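Local coordinates for EDD domain protein, DegV family (Ruminococcus gnavus ATCC 29149, PDB 5V85) that probably binds fatty acids and holds a molecule of vaccenic acid in this structure, at residues B[49-54]-B[76-81]; B[183-188]-B[286-291]. All blocks are in the same frame, centred on the assembly; numbering follows the deposited sequence.

Contact 1: residues B[49-54]-B[76-81]. With VCA (vaccenic acid), chain H.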
loop_
_atom_site.group_PDB
_atom_site.type_symbol
_atom_site.label_atom_id
_atom_site.label_comp_id
_atom_site.label_asym_id
_atom_site.label_seq_id
_atom_site.Cartn_x
_atom_site.Cartn_y
_atom_site.Cartn_z
ATOM N N ILE B 49 -30.627 -3.781 -8.807
ATOM C CA ILE B 49 -31.180 -3.984 -7.473
ATOM C C ILE B 49 -32.485 -4.754 -7.606
ATOM O O ILE B 49 -33.382 -4.341 -8.348
ATOM C CB ILE B 49 -31.412 -2.649 -6.739
ATOM C CG1 ILE B 49 -30.084 -1.916 -6.530
ATOM C CG2 ILE B 49 -32.116 -2.885 -5.404
ATOM C CD1 ILE B 49 -30.239 -0.517 -5.969
ATOM N N GLN B 50 -32.594 -5.868 -6.886
ATOM C CA GLN B 50 -33.780 -6.715 -6.923
ATOM C C GLN B 50 -34.328 -6.856 -5.512
ATOM O O GLN B 50 -33.622 -7.320 -4.611
ATOM C CB GLN B 50 -33.455 -8.086 -7.519
ATOM C CG GLN B 50 -34.624 -9.055 -7.515
ATOM C CD GLN B 50 -35.654 -8.723 -8.573
ATOM O OE1 GLN B 50 -35.313 -8.373 -9.702
ATOM N NE2 GLN B 50 -36.926 -8.821 -8.208
ATOM N N ILE B 51 -35.577 -6.443 -5.318
ATOM C CA ILE B 51 -36.264 -6.580 -4.039
ATOM C C ILE B 51 -37.609 -7.228 -4.320
ATOM O O ILE B 51 -38.504 -6.590 -4.889
ATOM C CB ILE B 51 -36.445 -5.238 -3.320
ATOM C CG1 ILE B 51 -35.094 -4.549 -3.139
ATOM C CG2 ILE B 51 -37.122 -5.447 -1.974
ATOM C CD1 ILE B 51 -35.179 -3.237 -2.417
ATOM N N GLU B 52 -37.751 -8.494 -3.924
ATOM C CA GLU B 52 -38.949 -9.280 -4.201
ATOM C C GLU B 52 -39.278 -9.258 -5.688
ATOM O O GLU B 52 -38.482 -9.724 -6.510
ATOM C CB GLU B 52 -40.133 -8.776 -3.373
ATOM C CG GLU B 52 -40.517 -9.715 -2.239
ATOM C CD GLU B 52 -41.265 -9.020 -1.119
ATOM O OE1 GLU B 52 -41.880 -7.964 -1.374
ATOM O OE2 GLU B 52 -41.233 -9.533 0.020
ATOM N N ASP B 53 -40.435 -8.716 -6.050
ATOM C CA ASP B 53 -40.878 -8.718 -7.437
ATOM C C ASP B 53 -40.362 -7.524 -8.237
ATOM O O ASP B 53 -40.695 -7.398 -9.420
ATOM C CB ASP B 53 -42.409 -8.760 -7.498
ATOM C CG ASP B 53 -42.974 -10.149 -7.237
ATOM O OD1 ASP B 53 -42.243 -11.007 -6.697
ATOM O OD2 ASP B 53 -44.154 -10.384 -7.577
ATOM N N THR B 54 -39.556 -6.654 -7.637
ATOM C CA THR B 54 -39.191 -5.381 -8.247
ATOM C C THR B 54 -37.711 -5.358 -8.602
ATOM O O THR B 54 -36.860 -5.699 -7.773
ATOM C CB THR B 54 -39.530 -4.218 -7.310
ATOM O OG1 THR B 54 -40.945 -4.183 -7.096
ATOM C CG2 THR B 54 -39.075 -2.891 -7.904
ATOM N N SER B 76 -38.347 -10.135 2.303
ATOM C CA SER B 76 -37.255 -10.761 1.575
ATOM C C SER B 76 -36.059 -9.821 1.494
ATOM O O SER B 76 -36.206 -8.622 1.233
ATOM C CB SER B 76 -37.711 -11.152 0.169
ATOM O OG SER B 76 -36.637 -11.678 -0.589
ATOM N N CYS B 77 -34.871 -10.373 1.716
ATOM C CA CYS B 77 -33.653 -9.578 1.659
ATOM C C CYS B 77 -33.370 -9.131 0.228
ATOM O O CYS B 77 -33.598 -9.874 -0.729
ATOM C CB CYS B 77 -32.474 -10.383 2.207
ATOM S SG CYS B 77 -30.916 -9.477 2.270
ATOM N N ALA B 78 -32.873 -7.906 0.088
ATOM C CA ALA B 78 -32.554 -7.372 -1.227
ATOM C C ALA B 78 -31.374 -8.115 -1.843
ATOM O O ALA B 78 -30.491 -8.619 -1.145
ATOM C CB ALA B 78 -32.235 -5.879 -1.139
ATOM N N LYS B 79 -31.372 -8.181 -3.173
ATOM C CA LYS B 79 -30.273 -8.756 -3.934
ATOM C C LYS B 79 -29.799 -7.738 -4.960
ATOM O O LYS B 79 -30.575 -6.901 -5.428
ATOM C CB LYS B 79 -30.684 -10.055 -4.640
ATOM C CG LYS B 79 -31.234 -11.126 -3.707
ATOM C CD LYS B 79 -30.171 -11.611 -2.731
ATOM C CE LYS B 79 -30.779 -12.464 -1.626
ATOM N NZ LYS B 79 -29.795 -12.790 -0.555
ATOM N N THR B 80 -28.517 -7.807 -5.303
ATOM C CA THR B 80 -27.928 -6.874 -6.249
ATOM C C THR B 80 -27.111 -7.634 -7.284
ATOM O O THR B 80 -26.787 -8.811 -7.110
ATOM C CB THR B 80 -27.051 -5.828 -5.541
ATOM O OG1 THR B 80 -26.002 -6.483 -4.817
ATOM C CG2 THR B 80 -27.890 -5.003 -4.574
ATOM N N SER B 81 -26.787 -6.942 -8.377
ATOM C CA SER B 81 -26.010 -7.523 -9.461
ATOM C C SER B 81 -25.023 -6.492 -9.983
ATOM O O SER B 81 -25.354 -5.310 -10.104
ATOM C CB SER B 81 -26.915 -8.009 -10.599
ATOM O OG SER B 81 -27.714 -6.949 -11.095
HETATM O O2 VCA H . -21.984 -6.974 -6.965
HETATM C C1 VCA H . -22.952 -6.589 -6.256
HETATM O O1 VCA H . -24.059 -7.187 -6.327
HETATM C C2 VCA H . -22.787 -5.396 -5.310
HETATM C C3 VCA H . -22.371 -5.878 -3.921
HETATM C C4 VCA H . -21.866 -4.687 -3.101
HETATM C C5 VCA H . -21.664 -5.114 -1.647
HETATM C C6 VCA H . -20.919 -4.027 -0.870
HETATM C C7 VCA H . -21.743 -2.740 -0.844
HETATM C C8 VCA H . -21.297 -1.843 0.316
HETATM C C9 VCA H . -22.117 -0.552 0.286
HETATM C C10 VCA H . -21.672 0.397 1.402
HETATM C C11 VCA H . -22.098 -0.149 2.763
HETATM C C12 VCA H . -21.204 -0.314 3.740
HETATM C C13 VCA H . -19.750 0.131 3.567
HETATM C C14 VCA H . -18.871 -1.068 3.203
HETATM C C15 VCA H . -17.392 -0.675 3.237
HETATM C C16 VCA H . -16.572 -1.745 2.512
HETATM C C17 VCA H . -15.082 -1.576 2.814
HETATM C C18 VCA H . -14.289 -2.693 2.133
HETATM O O HOH W 1 -35.072 -9.744 -2.851
#
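Gln50 and Lys79 face each other as an antiparallel hydrogen-bonded pair where strand 42-51 meets the short strand 79-81, in the sheet of a DegV (EDD) fold. Gln50 N gives a nearly straight bond to Lys79 O at 2.7 Å, and Lys79 N returns one to Gln50 O at 2.8 Å. The chains diverge past Ile51 and Ala78, towards Glu52 and Ser76, where a water bridges them: it donates to Cys77 O at 2.6 Å, accepts from Glu52 N and reaches Gln50 O weakly. Gln50 O also receives a CA-H...O contact from Ala78.

Ile49 and Thr80, the neighbouring non-hydrogen-bonded pair, turn to the sheet face covered by helix 283-289, whereas Gln50 and Lys79 take the other face. Lys79 leads its amine off to Asn189. Gln50 has CG anti to its backbone N (chi1 177°) and bends at chi2, which folds NE2 back toward Glu52 O in the type II' turn from Ile51 to Thr54; at 2.5 Å this contact is too short and bent (137°), so its exact geometry is doubtful. Farther along, Ile51 lays CG1 against the methyl of Ala78, while helix 64-73 packs on the same isoleucine. At the exposed end the extended Glu52 side chain passes alongside CB of Ser76.

Thr80, in the middle of strand 79-81, reaches the ligand. With chi1 at 59°, the hydroxyl sits between backbone N and carbonyl carbon and CG2 is turned to Ile49 CG1, 4.3 Å off. Thr80 OG1 donates to carboxylate atom O1 of vaccenic acid at 2.6 Å.

Contact 2: residues B[183-188]-B[286-291]. With VCA (vaccenic acid), chain H.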
loop_
_atom_site.group_PDB
_atom_site.type_symbol
_atom_site.label_atom_id
_atom_site.label_comp_id
_atom_site.label_asym_id
_atom_site.label_seq_id
_atom_site.Cartn_x
_atom_site.Cartn_y
_atom_site.Cartn_z
ATOM N N LEU B 183 -27.228 -4.666 9.977
ATOM C CA LEU B 183 -26.180 -5.368 9.251
ATOM C C LEU B 183 -26.695 -6.579 8.483
ATOM O O LEU B 183 -25.888 -7.310 7.900
ATOM C CB LEU B 183 -25.082 -5.815 10.216
ATOM C CG LEU B 183 -24.225 -4.731 10.866
ATOM C CD1 LEU B 183 -23.764 -5.195 12.234
ATOM C CD2 LEU B 183 -23.034 -4.394 9.984
ATOM N N ASP B 184 -28.013 -6.800 8.459
ATOM C CA ASP B 184 -28.546 -8.067 7.959
ATOM C C ASP B 184 -28.331 -8.226 6.459
ATOM O O ASP B 184 -28.126 -9.347 5.976
ATOM C CB ASP B 184 -30.032 -8.179 8.290
ATOM C CG ASP B 184 -30.294 -8.229 9.781
ATOM O OD1 ASP B 184 -29.324 -8.386 10.550
ATOM O OD2 ASP B 184 -31.473 -8.105 10.181
ATOM N N THR B 185 -28.391 -7.130 5.701
ATOM C CA THR B 185 -28.250 -7.250 4.252
ATOM C C THR B 185 -26.836 -7.668 3.869
ATOM O O THR B 185 -26.651 -8.554 3.026
ATOM C CB THR B 185 -28.633 -5.938 3.570
ATOM O OG1 THR B 185 -29.872 -5.462 4.111
ATOM C CG2 THR B 185 -28.789 -6.150 2.071
ATOM N N LEU B 186 -25.825 -7.050 4.484
ATOM C CA LEU B 186 -24.453 -7.502 4.272
ATOM C C LEU B 186 -24.267 -8.941 4.743
ATOM O O LEU B 186 -23.566 -9.730 4.097
ATOM C CB LEU B 186 -23.480 -6.569 4.997
ATOM C CG LEU B 186 -23.247 -5.181 4.390
ATOM C CD1 LEU B 186 -22.611 -4.258 5.415
ATOM C CD2 LEU B 186 -22.377 -5.276 3.147
ATOM N N ARG B 187 -24.891 -9.305 5.867
ATOM C CA ARG B 187 -24.713 -10.648 6.412
ATOM C C ARG B 187 -25.383 -11.696 5.531
ATOM O O ARG B 187 -24.772 -12.713 5.186
ATOM C CB ARG B 187 -25.263 -10.713 7.839
ATOM C CG ARG B 187 -25.329 -12.120 8.422
ATOM C CD ARG B 187 -23.947 -12.633 8.806
ATOM N NE ARG B 187 -23.348 -11.845 9.880
ATOM C CZ ARG B 187 -22.083 -11.953 10.272
ATOM N NH1 ARG B 187 -21.274 -12.820 9.679
ATOM N NH2 ARG B 187 -21.624 -11.194 11.258
ATOM N N LYS B 188 -26.644 -11.462 5.155
ATOM C CA LYS B 188 -27.376 -12.449 4.364
ATOM C C LYS B 188 -26.783 -12.628 2.971
ATOM O O LYS B 188 -26.925 -13.701 2.375
ATOM C CB LYS B 188 -28.848 -12.055 4.259
ATOM C CG LYS B 188 -29.626 -12.175 5.564
ATOM C CD LYS B 188 -31.097 -12.470 5.309
ATOM C CE LYS B 188 -31.997 -11.686 6.254
ATOM N NZ LYS B 188 -32.458 -10.400 5.653
ATOM N N THR B 286 -27.219 2.313 -0.211
ATOM C CA THR B 286 -28.428 2.289 0.609
ATOM C C THR B 286 -28.870 0.860 0.904
ATOM O O THR B 286 -29.237 0.536 2.041
ATOM C CB THR B 286 -29.547 3.062 -0.091
ATOM O OG1 THR B 286 -29.216 4.456 -0.129
ATOM C CG2 THR B 286 -30.875 2.877 0.632
ATOM N N VAL B 287 -28.829 -0.009 -0.109
ATOM C CA VAL B 287 -29.267 -1.392 0.059
ATOM C C VAL B 287 -28.465 -2.086 1.154
ATOM O O VAL B 287 -29.014 -2.847 1.961
ATOM C CB VAL B 287 -29.166 -2.144 -1.281
ATOM C CG1 VAL B 287 -29.155 -3.651 -1.060
ATOM C CG2 VAL B 287 -30.309 -1.741 -2.209
ATOM N N TYR B 288 -27.160 -1.829 1.216
ATOM C CA TYR B 288 -26.308 -2.550 2.150
ATOM C C TYR B 288 -26.038 -1.793 3.443
ATOM O O TYR B 288 -25.800 -2.428 4.475
ATOM C CB TYR B 288 -24.987 -2.924 1.471
ATOM C CG TYR B 288 -25.170 -4.038 0.465
ATOM C CD1 TYR B 288 -25.272 -5.360 0.880
ATOM C CD2 TYR B 288 -25.275 -3.767 -0.894
ATOM C CE1 TYR B 288 -25.456 -6.382 -0.028
ATOM C CE2 TYR B 288 -25.458 -4.786 -1.811
ATOM C CZ TYR B 288 -25.548 -6.092 -1.371
ATOM O OH TYR B 288 -25.732 -7.113 -2.273
ATOM N N ALA B 289 -26.083 -0.460 3.428
ATOM C CA ALA B 289 -25.934 0.281 4.678
ATOM C C ALA B 289 -27.235 0.330 5.467
ATOM O O ALA B 289 -27.201 0.326 6.704
ATOM C CB ALA B 289 -25.438 1.701 4.406
ATOM N N ASN B 290 -28.374 0.382 4.769
ATOM C CA ASN B 290 -29.715 0.441 5.348
ATOM C C ASN B 290 -29.980 1.754 6.075
ATOM O O ASN B 290 -29.064 2.552 6.301
ATOM C CB ASN B 290 -29.953 -0.747 6.286
ATOM C CG ASN B 290 -30.282 -2.021 5.534
ATOM O OD1 ASN B 290 -29.590 -3.030 5.664
ATOM N ND2 ASN B 290 -31.338 -1.977 4.732
ATOM N N ASP B 291 -31.246 1.984 6.425
ATOM C CA ASP B 291 -31.665 3.187 7.139
ATOM C C ASP B 291 -30.785 3.441 8.358
ATOM O O ASP B 291 -30.584 2.553 9.190
ATOM C CB ASP B 291 -33.128 3.037 7.561
ATOM C CG ASP B 291 -33.774 4.356 7.953
ATOM O OD1 ASP B 291 -33.145 5.421 7.782
ATOM O OD2 ASP B 291 -34.927 4.319 8.431
HETATM O O2 VCA H . -21.984 -6.974 -6.965
HETATM C C1 VCA H . -22.952 -6.589 -6.256
HETATM O O1 VCA H . -24.059 -7.187 -6.327
HETATM C C2 VCA H . -22.787 -5.396 -5.310
HETATM C C3 VCA H . -22.371 -5.878 -3.921
HETATM C C4 VCA H . -21.866 -4.687 -3.101
HETATM C C5 VCA H . -21.664 -5.114 -1.647
HETATM C C6 VCA H . -20.919 -4.027 -0.870
HETATM C C7 VCA H . -21.743 -2.740 -0.844
HETATM C C8 VCA H . -21.297 -1.843 0.316
HETATM C C9 VCA H . -22.117 -0.552 0.286
HETATM C C10 VCA H . -21.672 0.397 1.402
HETATM C C11 VCA H . -22.098 -0.149 2.763
HETATM C C12 VCA H . -21.204 -0.314 3.740
HETATM C C13 VCA H . -19.750 0.131 3.567
HETATM C C14 VCA H . -18.871 -1.068 3.203
HETATM C C15 VCA H . -17.392 -0.675 3.237
HETATM C C16 VCA H . -16.572 -1.745 2.512
HETATM C C17 VCA H . -15.082 -1.576 2.814
HETATM C C18 VCA H . -14.289 -2.693 2.133
HETATM O O HOH W 2 -31.368 -3.681 2.605
HETATM O O HOH W 3 -26.703 -4.585 5.855
#
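The ends of two short helices meet here, 184-188 and the last turn of 283-289, with the CA atoms of Thr185 and Tyr288 5.5 Å apart and the second helix ending at Ala289, after which Asn290 takes positive phi. Thr185 is directed toward the other helix. Its CG2, anti to the backbone N, is pressed against the carbonyl of Val287 (3.3 Å to O) and approaches Tyr288 CD1 obliquely. Its OG1, on the other branch, lies beside the side-chain amide of Asn290 and takes a bond from a water that also donates to Val287 O at 2.6 Å. A second water accepts from Leu186 N and donates to Tyr288 O at 2.7 Å, so buried backbone groups of both helices are bridged through solvent.

Leu186 brings CD2 obliquely to Tyr288 CD1, 3.7 Å away, and its CG and CD1 lie near Tyr288 O. The tyrosine ring is thus flanked by Thr185 and Leu186 along its CD1 side. Val287 CG1 lies over one face and C5 of vaccenic acid over the opposite one, each 3.8 Å above the plane and offset toward the rim; this packing sets the ring's tilt. The acyl chain runs on past CE2 and CD2, with C7 3.7 Å from Tyr288 CD2. A probable hydrogen bond to Thr80 and another to Asn189 hold the hydroxyl end. The arrangement forms part of the wall that lies along the bound vaccenic acid, consistent with the fatty-acid pocket of DegV-family proteins.

Overall arrangement
Contact 1 lies toward the periphery, about 20 Å from the chain centre and partly exposed, while contact 2 is buried at about 14 Å; their centres are 12 Å apart. Contact 1 is held mainly by direct backbone bonds between strands, contact 2 by apolar packing and bridging waters between helix ends. Helix 283-289 joins them: Val287 packs on Ile49 and Ala78 of contact 1, and Tyr288 OH lies 2.6 Å from Thr80 OG1, a probable hydrogen bond. Both touch the same vaccenic acid, 49-54/76-81 at its carboxylate, which Ser109 also binds, and 183-188/286-291 along its hydrocarbon chain, so polar and apolar ends of the ligand are met by different parts of the fold.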